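Bifunctional protein PutA (Bdellovibrio bacteriovorus, PDB 5UR2) probably carries out both steps of proline breakdown to glutamate, using a flavin for the first oxidation and NAD+ for oxidation of glutamate semialdehyde. Local coordinates at residues L845-V850 with F856-I861; M138-D143 with T167-D172; N498-N503 with M680-G685; G14-K19 with V394-R399. All blocks are in the same frame, centred on the assembly; numbering follows the deposited sequence.

How the contacts relate
Contact 4 opens first along the chain and closes near residue 399, with contact 2 between its halves; contacts 3 and 1 follow. Contact 2 lies in the proline dehydrogenase barrel, which contact 4 joins, through 394-399, to a helix of the N-terminal domain. Their centres are about 26 Å apart and they touch, Met138 CG packing on Val394 CG2 at 3.8 Å. Contacts 1 and 3, about 42 Å apart between centres, lie on different sheets of the aldehyde dehydrogenase part. Contact 3, across the chain's centre, is about 69 Å from contact 2 and about 75 Å from contact 4 between centres. Both catalytic halves are sampled, by strand pairing in contact 1 and side-chain packing elsewhere.

Contact 1: residues L845-V850 with F856-I861; sequences LFKGSV and FAPPTI
Lys847 and Thr860 face each other as a non-hydrogen-bonded pair in an antiparallel hairpin, and the lysine shows how a long side chain can work along its whole length. CB leaves the strand on the same face as Thr860, and with CG anti to the backbone N (chi1 -178°) the chain runs alongside the side chains opposite. CG packs against Pro858 CB at 3.8 Å and is equally close to Thr860 OG1. CD, one step on, meets Pro858 CG and again the threonine hydroxyl. A bend at chi3 (66°) then turns CE and NZ, and NZ ends in a salt bridge with Glu839. Thr860 OG1 donates to Pro858 O at 3.0 Å from well above the carbonyl plane, tying the hydroxyl back to the loop just before its strand.

The opposite face carries Phe846 and Ile861. The Phe846 ring has Gly848 N above one face, offset toward the rim, while its CE2 lies 4.0 Å from Pro859 CG. Beneath these side chains the backbone forms a classic beta bulge: Ile861 O accepts from Leu845 N at 2.8 Å and from Phe846 N at 3.3 Å. Ile861 N returns a nearly straight bond to Phe846 O (2.9 Å). Farther along, Gly848 N is held by Pro859 O at 3.0 Å, and Val850 CG1 rests on Pro858 CA.

Helix 790-806 packs against Leu845, Phe846 and Ile861, helix 825-841 against Lys847 and Thr860, and strand 860-863 continues the sheet in parallel with strand 880-886.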
loop_
_atom_site.group_PDB
_atom_site.type_symbol
_atom_site.label_atom_id
_atom_site.label_comp_id
_atom_site.label_asym_id
_atom_site.label_seq_id
_atom_site.Cartn_x
_atom_site.Cartn_y
_atom_site.Cartn_z
ATOM N N LEU B 845 19.780 -6.592 -43.576
ATOM C CA LEU B 845 18.872 -5.636 -44.209
ATOM C C LEU B 845 19.453 -4.234 -44.276
ATOM O O LEU B 845 19.077 -3.471 -45.164
ATOM C CB LEU B 845 17.516 -5.569 -43.487
ATOM C CG LEU B 845 16.622 -6.810 -43.547
ATOM C CD1 LEU B 845 15.352 -6.598 -42.761
ATOM C CD2 LEU B 845 16.326 -7.225 -44.997
ATOM N N PHE B 846 20.336 -3.868 -43.347
ATOM C CA PHE B 846 20.850 -2.508 -43.295
ATOM C C PHE B 846 22.014 -2.426 -42.319
ATOM O O PHE B 846 21.941 -2.971 -41.211
ATOM C CB PHE B 846 19.752 -1.529 -42.874
ATOM C CG PHE B 846 20.264 -0.176 -42.496
ATOM C CD1 PHE B 846 20.703 0.713 -43.470
ATOM C CD2 PHE B 846 20.303 0.215 -41.161
ATOM C CE1 PHE B 846 21.169 1.979 -43.121
ATOM C CE2 PHE B 846 20.764 1.475 -40.803
ATOM C CZ PHE B 846 21.198 2.362 -41.787
ATOM N N LYS B 847 23.066 -1.715 -42.720
ATOM C CA LYS B 847 24.137 -1.331 -41.810
ATOM C C LYS B 847 24.542 0.097 -42.135
ATOM O O LYS B 847 24.940 0.388 -43.267
ATOM C CB LYS B 847 25.338 -2.284 -41.905
ATOM C CG LYS B 847 26.482 -1.944 -40.935
ATOM C CD LYS B 847 27.279 -3.185 -40.480
ATOM C CE LYS B 847 28.038 -3.839 -41.608
ATOM N NZ LYS B 847 29.010 -4.888 -41.148
ATOM N N GLY B 848 24.459 0.983 -41.132
ATOM C CA GLY B 848 24.710 2.395 -41.335
ATOM C C GLY B 848 26.189 2.740 -41.419
ATOM O O GLY B 848 27.061 1.944 -41.081
ATOM N N SER B 849 26.453 3.954 -41.893
ATOM C CA SER B 849 27.797 4.497 -41.977
ATOM C C SER B 849 28.109 5.295 -40.727
ATOM O O SER B 849 27.233 5.934 -40.152
ATOM C CB SER B 849 27.929 5.393 -43.207
ATOM O OG SER B 849 27.642 4.652 -44.377
ATOM N N VAL B 850 29.369 5.255 -40.299
ATOM C CA VAL B 850 29.731 5.852 -39.010
ATOM C C VAL B 850 31.043 6.593 -39.142
ATOM O O VAL B 850 31.950 6.191 -39.884
ATOM C CB VAL B 850 29.862 4.788 -37.899
ATOM C CG1 VAL B 850 28.514 4.152 -37.600
ATOM C CG2 VAL B 850 30.911 3.746 -38.306
ATOM N N PHE B 856 32.089 4.178 -32.407
ATOM C CA PHE B 856 30.857 4.321 -33.177
ATOM C C PHE B 856 30.528 2.971 -33.794
ATOM O O PHE B 856 31.075 2.602 -34.834
ATOM C CB PHE B 856 31.006 5.425 -34.222
ATOM C CG PHE B 856 31.243 6.782 -33.616
ATOM C CD1 PHE B 856 30.188 7.523 -33.098
ATOM C CD2 PHE B 856 32.533 7.289 -33.508
ATOM C CE1 PHE B 856 30.407 8.752 -32.514
ATOM C CE2 PHE B 856 32.760 8.523 -32.923
ATOM C CZ PHE B 856 31.687 9.260 -32.424
ATOM N N ALA B 857 29.675 2.215 -33.126
ATOM C CA ALA B 857 29.159 0.985 -33.724
ATOM C C ALA B 857 27.964 1.317 -34.628
ATOM O O ALA B 857 27.173 2.204 -34.305
ATOM C CB ALA B 857 28.755 -0.028 -32.640
ATOM N N PRO B 858 27.824 0.651 -35.772
ATOM C CA PRO B 858 26.790 1.037 -36.739
ATOM C C PRO B 858 25.430 0.484 -36.363
ATOM O O PRO B 858 25.320 -0.647 -35.871
ATOM C CB PRO B 858 27.285 0.407 -38.046
ATOM C CG PRO B 858 28.011 -0.834 -37.583
ATOM C CD PRO B 858 28.657 -0.463 -36.262
ATOM N N PRO B 859 24.358 1.231 -36.617
ATOM C CA PRO B 859 23.020 0.648 -36.477
ATOM C C PRO B 859 22.827 -0.409 -37.556
ATOM O O PRO B 859 23.048 -0.147 -38.741
ATOM C CB PRO B 859 22.085 1.845 -36.676
ATOM C CG PRO B 859 22.869 2.756 -37.597
ATOM C CD PRO B 859 24.321 2.584 -37.201
ATOM N N THR B 860 22.421 -1.610 -37.134
ATOM C CA THR B 860 22.413 -2.793 -37.989
ATOM C C THR B 860 21.103 -3.548 -37.821
ATOM O O THR B 860 20.684 -3.809 -36.689
ATOM C CB THR B 860 23.595 -3.707 -37.639
ATOM O OG1 THR B 860 24.809 -2.945 -37.651
ATOM C CG2 THR B 860 23.703 -4.864 -38.624
ATOM N N ILE B 861 20.482 -3.942 -38.939
ATOM C CA ILE B 861 19.206 -4.656 -38.928
ATOM C C ILE B 861 19.346 -5.956 -39.719
ATOM O O ILE B 861 19.732 -5.930 -40.893
ATOM C CB ILE B 861 18.066 -3.811 -39.525
ATOM C CG1 ILE B 861 17.967 -2.445 -38.856
ATOM C CG2 ILE B 861 16.746 -4.526 -39.352
ATOM C CD1 ILE B 861 16.895 -1.571 -39.474
#

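Contact 2: residues M138-D143 with T167-D172; sequences MTFTVD and TWLAKD
This contact lies within the first beta-alpha-beta crossover of the proline dehydrogenase barrel, in which strand 138-144 of the eight-stranded parallel barrel is covered by helix 152-173, the chain then returning as strand 194-197. A single methyl group does the touching from the helix: Leu169 CD1 fits between two strand residues that point outward. It lies 3.9 Å from Phe140 CE1, approaching the ring obliquely, and just as far from Val142 CG2. Leucine and valine reach toward each other tip to tip. Phe140 holds its CG between the backbone N and the carbonyl carbon (chi1 65°), which swings the ring along the strand until its edge lies in plane with Val142 N. The placing of CD1 between the two goes with a Leu169 chi1 of -113°, away from any staggered position.

Leu130 of helix 123-135 touches both Phe140 and Val142, and Val193 packs on Leu169, so the meeting point is enclosed by further apolar groups. The bound modified flavin is about 10 Å from the Phe140 side chain.

No hydrogen bond or charge links the two segments. What they contribute to each other is van der Waals contact and burial of apolar surface, which impose little directional constraint.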
loop_
_atom_site.group_PDB
_atom_site.type_symbol
_atom_site.label_atom_id
_atom_site.label_comp_id
_atom_site.label_asym_id
_atom_site.label_seq_id
_atom_site.Cartn_x
_atom_site.Cartn_y
_atom_site.Cartn_z
ATOM N N MET B 138 -15.619 30.142 -57.278
ATOM C CA MET B 138 -14.748 29.817 -56.155
ATOM C C MET B 138 -13.398 29.360 -56.680
ATOM O O MET B 138 -13.333 28.596 -57.652
ATOM C CB MET B 138 -15.338 28.687 -55.275
ATOM C CG MET B 138 -16.626 29.026 -54.536
ATOM S SD MET B 138 -17.186 27.707 -53.429
ATOM C CE MET B 138 -17.591 26.384 -54.567
ATOM N N THR B 139 -12.324 29.792 -56.022
ATOM C CA THR B 139 -11.005 29.293 -56.374
ATOM C C THR B 139 -10.574 28.260 -55.331
ATOM O O THR B 139 -11.398 27.770 -54.549
ATOM C CB THR B 139 -10.014 30.462 -56.537
ATOM O OG1 THR B 139 -8.715 29.948 -56.857
ATOM C CG2 THR B 139 -9.929 31.300 -55.280
ATOM N N PHE B 140 -9.283 27.931 -55.299
ATOM C CA PHE B 140 -8.834 26.764 -54.561
ATOM C C PHE B 140 -7.401 26.975 -54.100
ATOM O O PHE B 140 -6.682 27.831 -54.617
ATOM C CB PHE B 140 -8.920 25.499 -55.434
ATOM C CG PHE B 140 -7.987 25.518 -56.631
ATOM C CD1 PHE B 140 -6.648 25.118 -56.502
ATOM C CD2 PHE B 140 -8.430 25.961 -57.872
ATOM C CE1 PHE B 140 -5.786 25.147 -57.597
ATOM C CE2 PHE B 140 -7.575 25.994 -58.973
ATOM C CZ PHE B 140 -6.261 25.586 -58.845
ATOM N N THR B 141 -6.983 26.156 -53.142
ATOM C CA THR B 141 -5.569 25.942 -52.871
ATOM C C THR B 141 -5.388 24.444 -52.718
ATOM O O THR B 141 -6.144 23.807 -51.978
ATOM C CB THR B 141 -5.069 26.709 -51.633
ATOM O OG1 THR B 141 -3.657 26.494 -51.481
ATOM C CG2 THR B 141 -5.791 26.285 -50.346
ATOM N N VAL B 142 -4.440 23.860 -53.496
ATOM C CA VAL B 142 -4.263 22.411 -53.528
ATOM C C VAL B 142 -3.234 21.983 -52.491
ATOM O O VAL B 142 -2.163 22.592 -52.363
ATOM C CB VAL B 142 -3.866 21.931 -54.936
ATOM C CG1 VAL B 142 -3.533 20.464 -54.895
ATOM C CG2 VAL B 142 -5.007 22.150 -55.906
ATOM N N ASP B 143 -3.548 20.914 -51.754
ATOM C CA ASP B 143 -2.620 20.353 -50.782
ATOM C C ASP B 143 -2.535 18.847 -50.969
ATOM O O ASP B 143 -3.564 18.176 -51.111
ATOM C CB ASP B 143 -3.036 20.677 -49.345
ATOM C CG ASP B 143 -2.092 20.068 -48.315
ATOM O OD1 ASP B 143 -0.965 20.591 -48.133
ATOM O OD2 ASP B 143 -2.474 19.051 -47.698
ATOM N N THR B 167 4.112 22.421 -61.781
ATOM C CA THR B 167 4.344 22.527 -63.221
ATOM C C THR B 167 3.085 22.153 -63.993
ATOM O O THR B 167 2.660 22.868 -64.908
ATOM C CB THR B 167 5.531 21.648 -63.635
ATOM O OG1 THR B 167 6.721 22.101 -62.974
ATOM C CG2 THR B 167 5.761 21.712 -65.157
ATOM N N TRP B 168 2.458 21.046 -63.610
ATOM C CA TRP B 168 1.318 20.520 -64.351
ATOM C C TRP B 168 0.063 21.389 -64.191
ATOM O O TRP B 168 -0.675 21.599 -65.160
ATOM C CB TRP B 168 1.077 19.081 -63.900
ATOM C CG TRP B 168 -0.165 18.488 -64.382
ATOM C CD1 TRP B 168 -0.359 17.846 -65.567
ATOM C CD2 TRP B 168 -1.409 18.441 -63.684
ATOM N NE1 TRP B 168 -1.654 17.407 -65.654
ATOM C CE2 TRP B 168 -2.323 17.759 -64.511
ATOM C CE3 TRP B 168 -1.839 18.906 -62.434
ATOM C CZ2 TRP B 168 -3.650 17.535 -64.136
ATOM C CZ3 TRP B 168 -3.156 18.689 -62.063
ATOM C CH2 TRP B 168 -4.049 18.009 -62.913
ATOM N N LEU B 169 -0.215 21.886 -62.975
ATOM C CA LEU B 169 -1.388 22.744 -62.782
ATOM C C LEU B 169 -1.214 24.104 -63.454
ATOM O O LEU B 169 -2.161 24.630 -64.056
ATOM C CB LEU B 169 -1.697 22.921 -61.298
ATOM C CG LEU B 169 -3.000 22.295 -60.816
ATOM C CD1 LEU B 169 -3.288 22.676 -59.367
ATOM C CD2 LEU B 169 -4.138 22.734 -61.724
ATOM N N ALA B 170 -0.026 24.702 -63.343
ATOM C CA ALA B 170 0.219 25.949 -64.064
ATOM C C ALA B 170 0.025 25.752 -65.566
ATOM O O ALA B 170 -0.594 26.592 -66.237
ATOM C CB ALA B 170 1.628 26.474 -63.769
ATOM N N LYS B 171 0.498 24.619 -66.095
ATOM C CA LYS B 171 0.372 24.344 -67.523
ATOM C C LYS B 171 -1.092 24.248 -67.943
ATOM O O LYS B 171 -1.496 24.836 -68.949
ATOM C CB LYS B 171 1.126 23.063 -67.882
ATOM C CG LYS B 171 1.042 22.679 -69.375
ATOM C CD LYS B 171 1.550 23.791 -70.302
ATOM C CE LYS B 171 3.028 24.109 -70.075
ATOM N NZ LYS B 171 3.466 25.303 -70.866
ATOM N N ASP B 172 -1.904 23.509 -67.187
ATOM C CA ASP B 172 -3.317 23.412 -67.544
ATOM C C ASP B 172 -4.020 24.761 -67.399
ATOM O O ASP B 172 -4.897 25.099 -68.203
ATOM C CB ASP B 172 -4.006 22.336 -66.702
ATOM C CG ASP B 172 -5.347 21.916 -67.277
ATOM O OD1 ASP B 172 -5.354 21.078 -68.206
ATOM O OD2 ASP B 172 -6.390 22.408 -66.804
#

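Contact 3: residues N498-N503 with M680-G685; sequences NIVINN and MIQEAG
Gln682 brings its amide nitrogen to three groups of Asn503 and Val500 without a hydrogen bond to either residue. NE2 lies 3.6 Å from Asn503 O and 3.7 Å from Asn503 OD1, both too long to count as bonds. The two side chains slide past each other in opposite directions, their amide planes turned 38° apart, so that Asn503 OD1 is also 3.7 Å from the glutamine's own CG. From the strand, Val500 CG1 comes across the end of the glutamine and sits 4.0 Å from NE2.

What sets the glutamine in this place is partly its shape: beyond CG the chain is extended (chi2 -178°), carrying the amide away from the helix. Its OE1 is engaged elsewhere, accepting from Lys679 one turn back. The asparagine is directed by the chain. Asn502 and Asn503 both have positive phi, a left-handed pair that forms the tight turn of the hairpin between strands 495-501 and 504-506, and Asn503 ND2 makes a weak hydrogen bond to Phe686 O.

Helix 671-684 itself belongs to a beta-alpha-beta crossover of the Rossmann-type region, joining the parallel strands 661-665 and 691-693. It ends in a Schellman motif at Gly685, whose N bonds to Ile681 O at 3.3 Å and, weakly, to Gln682 O. The strand that follows reaches back to the hairpin: Val500 bonds through its backbone to Phe693, and Asn502 N donates to Asn692 OD1. Trp675 and Met678, earlier in helix 671-684, also touch Val500, and Met678 touches Asn503.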
loop_
_atom_site.group_PDB
_atom_site.type_symbol
_atom_site.label_atom_id
_atom_site.label_comp_id
_atom_site.label_asym_id
_atom_site.label_seq_id
_atom_site.Cartn_x
_atom_site.Cartn_y
_atom_site.Cartn_z
ATOM N N ASN B 498 38.428 11.715 -6.645
ATOM C CA ASN B 498 38.934 11.099 -5.432
ATOM C C ASN B 498 37.868 10.218 -4.807
ATOM O O ASN B 498 36.669 10.398 -5.032
ATOM C CB ASN B 498 39.382 12.158 -4.422
ATOM C CG ASN B 498 40.649 12.844 -4.842
ATOM O OD1 ASN B 498 41.557 12.202 -5.382
ATOM N ND2 ASN B 498 40.736 14.153 -4.589
ATOM N N ILE B 499 38.337 9.244 -4.027
ATOM C CA ILE B 499 37.472 8.516 -3.113
ATOM C C ILE B 499 37.001 9.463 -2.017
ATOM O O ILE B 499 37.757 10.339 -1.571
ATOM C CB ILE B 499 38.245 7.324 -2.525
ATOM C CG1 ILE B 499 38.826 6.468 -3.640
ATOM C CG2 ILE B 499 37.358 6.490 -1.628
ATOM C CD1 ILE B 499 40.143 5.809 -3.247
ATOM N N VAL B 500 35.756 9.302 -1.562
ATOM C CA VAL B 500 35.224 10.150 -0.496
ATOM C C VAL B 500 34.605 9.277 0.584
ATOM O O VAL B 500 33.550 8.676 0.369
ATOM C CB VAL B 500 34.196 11.163 -1.006
ATOM C CG1 VAL B 500 33.791 12.062 0.142
ATOM C CG2 VAL B 500 34.789 11.977 -2.138
ATOM N N ILE B 501 35.227 9.256 1.760
ATOM C CA ILE B 501 34.741 8.490 2.902
ATOM C C ILE B 501 34.638 9.418 4.107
ATOM O O ILE B 501 35.607 10.108 4.443
ATOM C CB ILE B 501 35.671 7.296 3.207
ATOM C CG1 ILE B 501 35.746 6.366 1.996
ATOM C CG2 ILE B 501 35.224 6.553 4.457
ATOM C CD1 ILE B 501 36.749 5.221 2.165
ATOM N N ASN B 502 33.488 9.396 4.784
ATOM C CA ASN B 502 33.241 10.309 5.904
ATOM C C ASN B 502 33.466 11.759 5.475
ATOM O O ASN B 502 34.052 12.553 6.204
ATOM C CB ASN B 502 34.117 9.972 7.122
ATOM C CG ASN B 502 33.421 9.071 8.128
ATOM O OD1 ASN B 502 32.194 9.050 8.234
ATOM N ND2 ASN B 502 34.207 8.336 8.888
ATOM N N ASN B 503 33.031 12.091 4.263
ATOM C CA ASN B 503 33.145 13.430 3.679
ATOM C C ASN B 503 34.592 13.913 3.565
ATOM O O ASN B 503 34.835 15.123 3.455
ATOM C CB ASN B 503 32.300 14.465 4.444
ATOM C CG ASN B 503 30.795 14.293 4.198
ATOM O OD1 ASN B 503 30.396 13.569 3.285
ATOM N ND2 ASN B 503 29.957 14.976 4.998
ATOM N N MET B 680 27.225 16.914 -4.888
ATOM C CA MET B 680 25.909 17.464 -4.606
ATOM C C MET B 680 25.357 16.892 -3.307
ATOM O O MET B 680 24.731 17.613 -2.519
ATOM C CB MET B 680 24.952 17.181 -5.773
ATOM C CG MET B 680 25.381 17.776 -7.112
ATOM S SD MET B 680 24.126 17.655 -8.412
ATOM C CE MET B 680 24.109 15.910 -8.808
ATOM N N ILE B 681 25.616 15.609 -3.053
ATOM C CA ILE B 681 25.211 15.003 -1.791
ATOM C C ILE B 681 25.872 15.726 -0.631
ATOM O O ILE B 681 25.208 16.103 0.341
ATOM C CB ILE B 681 25.536 13.492 -1.797
ATOM C CG1 ILE B 681 24.473 12.718 -2.595
ATOM C CG2 ILE B 681 25.679 12.933 -0.389
ATOM C CD1 ILE B 681 24.903 11.337 -2.974
ATOM N N GLN B 682 27.172 16.007 -0.750
ATOM C CA GLN B 682 27.852 16.768 0.290
ATOM C C GLN B 682 27.271 18.170 0.407
ATOM O O GLN B 682 27.058 18.665 1.518
ATOM C CB GLN B 682 29.356 16.839 0.011
ATOM C CG GLN B 682 30.067 15.475 0.124
ATOM C CD GLN B 682 31.576 15.579 -0.105
ATOM O OE1 GLN B 682 32.046 15.573 -1.235
ATOM N NE2 GLN B 682 32.333 15.643 0.973
ATOM N N GLU B 683 26.987 18.821 -0.729
ATOM C CA GLU B 683 26.443 20.175 -0.662
ATOM C C GLU B 683 25.034 20.182 -0.066
ATOM O O GLU B 683 24.671 21.096 0.685
ATOM C CB GLU B 683 26.446 20.826 -2.047
ATOM C CG GLU B 683 26.016 22.276 -1.978
ATOM C CD GLU B 683 25.802 22.929 -3.336
ATOM O OE1 GLU B 683 26.209 22.351 -4.368
ATOM O OE2 GLU B 683 25.199 24.021 -3.359
ATOM N N ALA B 684 24.238 19.154 -0.358
ATOM C CA ALA B 684 22.891 19.090 0.199
ATOM C C ALA B 684 22.921 18.979 1.724
ATOM O O ALA B 684 21.953 19.363 2.393
ATOM C CB ALA B 684 22.135 17.914 -0.411
ATOM N N GLY B 685 24.006 18.451 2.281
ATOM C CA GLY B 685 24.223 18.406 3.707
ATOM C C GLY B 685 24.079 17.044 4.374
ATOM O O GLY B 685 23.844 16.997 5.587
#

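Contact 4: residues G14-K19 with V394-R399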
loop_
_atom_site.group_PDB
_atom_site.type_symbol
_atom_site.label_atom_id
_atom_site.label_comp_id
_atom_site.label_asym_id
_atom_site.label_seq_id
_atom_site.Cartn_x
_atom_site.Cartn_y
_atom_site.Cartn_z
ATOM N N GLY B 14 -24.161 39.453 -39.394
ATOM C CA GLY B 14 -24.352 38.024 -39.208
ATOM C C GLY B 14 -25.794 37.595 -39.408
ATOM O O GLY B 14 -26.065 36.530 -39.975
ATOM N N GLU B 15 -26.742 38.436 -38.981
ATOM C CA GLU B 15 -28.151 38.118 -39.185
ATOM C C GLU B 15 -28.504 38.094 -40.667
ATOM O O GLU B 15 -29.278 37.235 -41.109
ATOM C CB GLU B 15 -29.032 39.120 -38.436
ATOM C CG GLU B 15 -28.992 38.963 -36.920
ATOM C CD GLU B 15 -29.791 40.040 -36.199
ATOM O OE1 GLU B 15 -30.242 40.987 -36.870
ATOM O OE2 GLU B 15 -29.972 39.936 -34.965
ATOM N N GLU B 16 -27.935 39.015 -41.456
ATOM C CA GLU B 16 -28.153 38.979 -42.900
ATOM C C GLU B 16 -27.611 37.696 -43.510
ATOM O O GLU B 16 -28.294 37.049 -44.312
ATOM C CB GLU B 16 -27.497 40.184 -43.569
ATOM C CG GLU B 16 -27.534 40.136 -45.096
ATOM C CD GLU B 16 -26.734 41.265 -45.745
ATOM O OE1 GLU B 16 -26.283 42.177 -45.008
ATOM O OE2 GLU B 16 -26.577 41.246 -46.989
ATOM N N ILE B 17 -26.403 37.288 -43.101
ATOM C CA ILE B 17 -25.781 36.091 -43.663
ATOM C C ILE B 17 -26.620 34.859 -43.355
ATOM O O ILE B 17 -26.867 34.023 -44.233
ATOM C CB ILE B 17 -24.335 35.948 -43.140
ATOM C CG1 ILE B 17 -23.447 37.051 -43.729
ATOM C CG2 ILE B 17 -23.786 34.549 -43.405
ATOM C CD1 ILE B 17 -22.063 37.112 -43.101
ATOM N N LEU B 18 -27.099 34.742 -42.120
ATOM C CA LEU B 18 -27.933 33.600 -41.762
ATOM C C LEU B 18 -29.293 33.651 -42.460
ATOM O O LEU B 18 -29.874 32.600 -42.765
ATOM C CB LEU B 18 -28.093 33.531 -40.244
ATOM C CG LEU B 18 -26.778 33.242 -39.499
ATOM C CD1 LEU B 18 -26.896 33.543 -38.022
ATOM C CD2 LEU B 18 -26.349 31.807 -39.683
ATOM N N LYS B 19 -29.833 34.849 -42.697
ATOM C CA LYS B 19 -31.109 34.942 -43.403
ATOM C C LYS B 19 -30.972 34.451 -44.839
ATOM O O LYS B 19 -31.781 33.637 -45.306
ATOM C CB LYS B 19 -31.638 36.378 -43.363
ATOM C CG LYS B 19 -32.954 36.587 -44.090
ATOM C CD LYS B 19 -34.038 35.602 -43.644
ATOM C CE LYS B 19 -34.580 35.899 -42.247
ATOM N NZ LYS B 19 -35.886 35.202 -41.995
ATOM N N VAL B 394 -20.168 33.800 -51.467
ATOM C CA VAL B 394 -19.944 34.058 -52.888
ATOM C C VAL B 394 -21.033 34.968 -53.440
ATOM O O VAL B 394 -20.752 35.902 -54.203
ATOM C CB VAL B 394 -19.862 32.729 -53.665
ATOM C CG1 VAL B 394 -19.739 32.988 -55.163
ATOM C CG2 VAL B 394 -18.701 31.883 -53.164
ATOM N N ASP B 395 -22.295 34.694 -53.085
ATOM C CA ASP B 395 -23.389 35.554 -53.534
ATOM C C ASP B 395 -23.187 36.991 -53.078
ATOM O O ASP B 395 -23.555 37.926 -53.796
ATOM C CB ASP B 395 -24.735 35.042 -53.018
ATOM C CG ASP B 395 -25.152 33.721 -53.646
ATOM O OD1 ASP B 395 -24.665 33.393 -54.756
ATOM O OD2 ASP B 395 -25.990 33.023 -53.025
ATOM N N MET B 396 -22.591 37.196 -51.904
ATOM C CA MET B 396 -22.380 38.552 -51.416
ATOM C C MET B 396 -21.223 39.249 -52.116
ATOM O O MET B 396 -20.907 40.396 -51.772
ATOM C CB MET B 396 -22.171 38.522 -49.902
ATOM C CG MET B 396 -23.454 38.152 -49.170
ATOM S SD MET B 396 -23.235 37.747 -47.438
ATOM C CE MET B 396 -22.784 39.340 -46.746
ATOM N N GLY B 397 -20.578 38.573 -53.067
ATOM C CA GLY B 397 -19.564 39.171 -53.905
ATOM C C GLY B 397 -18.138 38.985 -53.447
ATOM O O GLY B 397 -17.236 39.551 -54.070
ATOM N N TYR B 398 -17.898 38.205 -52.396
ATOM C CA TYR B 398 -16.555 38.064 -51.848
ATOM C C TYR B 398 -15.814 36.917 -52.526
ATOM O O TYR B 398 -16.421 35.961 -53.022
ATOM C CB TYR B 398 -16.612 37.824 -50.341
ATOM C CG TYR B 398 -17.095 39.004 -49.519
ATOM C CD1 TYR B 398 -16.216 39.999 -49.102
ATOM C CD2 TYR B 398 -18.431 39.110 -49.138
ATOM C CE1 TYR B 398 -16.661 41.076 -48.327
ATOM C CE2 TYR B 398 -18.887 40.184 -48.371
ATOM C CZ TYR B 398 -17.998 41.164 -47.970
ATOM O OH TYR B 398 -18.451 42.226 -47.209
ATOM N N ARG B 399 -14.487 37.014 -52.520
ATOM C CA ARG B 399 -13.633 35.976 -53.082
ATOM C C ARG B 399 -13.493 34.820 -52.090
ATOM O O ARG B 399 -13.038 35.018 -50.957
ATOM C CB ARG B 399 -12.269 36.558 -53.430
ATOM C CG ARG B 399 -11.350 35.558 -54.093
ATOM C CD ARG B 399 -10.185 36.240 -54.793
ATOM N NE ARG B 399 -9.253 36.853 -53.856
ATOM C CZ ARG B 399 -9.234 38.149 -53.561
ATOM N NH1 ARG B 399 -10.103 38.976 -54.131
ATOM N NH2 ARG B 399 -8.336 38.617 -52.707
#
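Ile17 and Met396 cross at about a right angle, the thioether lying athwart the CG1 branch of the isoleucine. CG1 meets the sulfur and the terminal methyl together, with SD and CE each 3.8 Å from it. Two torsions bring the methionine there. Its CG is anti to the carbonyl carbon (chi1 -69°), which sends the chain out toward helix 6-22, and a bend at chi3 (69°) turns the terminal methyl so that SD and CE both face Ile17 CG1. On the isoleucine, CG1 brings its branch to the methionine although CB does not point straight at it.

Glu16 borders this apolar crossing, its OE2 lying 4.3 Å from Met396 CE. Long, weak ion pairs link Glu16 OE2 to Arg20 and OE1 to Arg13, and both arginines also touch Met396. Ile17 is covered on another side by Val357 and Met364 of helix 357-369.

Met396 owes its place to the end of helix 387-395. There Gly397, with positive phi, closes a Schellman motif, and its N bonds to Val394 O at 2.9 Å. The chain then runs into strand 400-406; this helix-to-strand connection is the last alpha-to-beta link of the eight-stranded proline dehydrogenase barrel, and helix 6-22 of the PutA N-terminal domain packs on it.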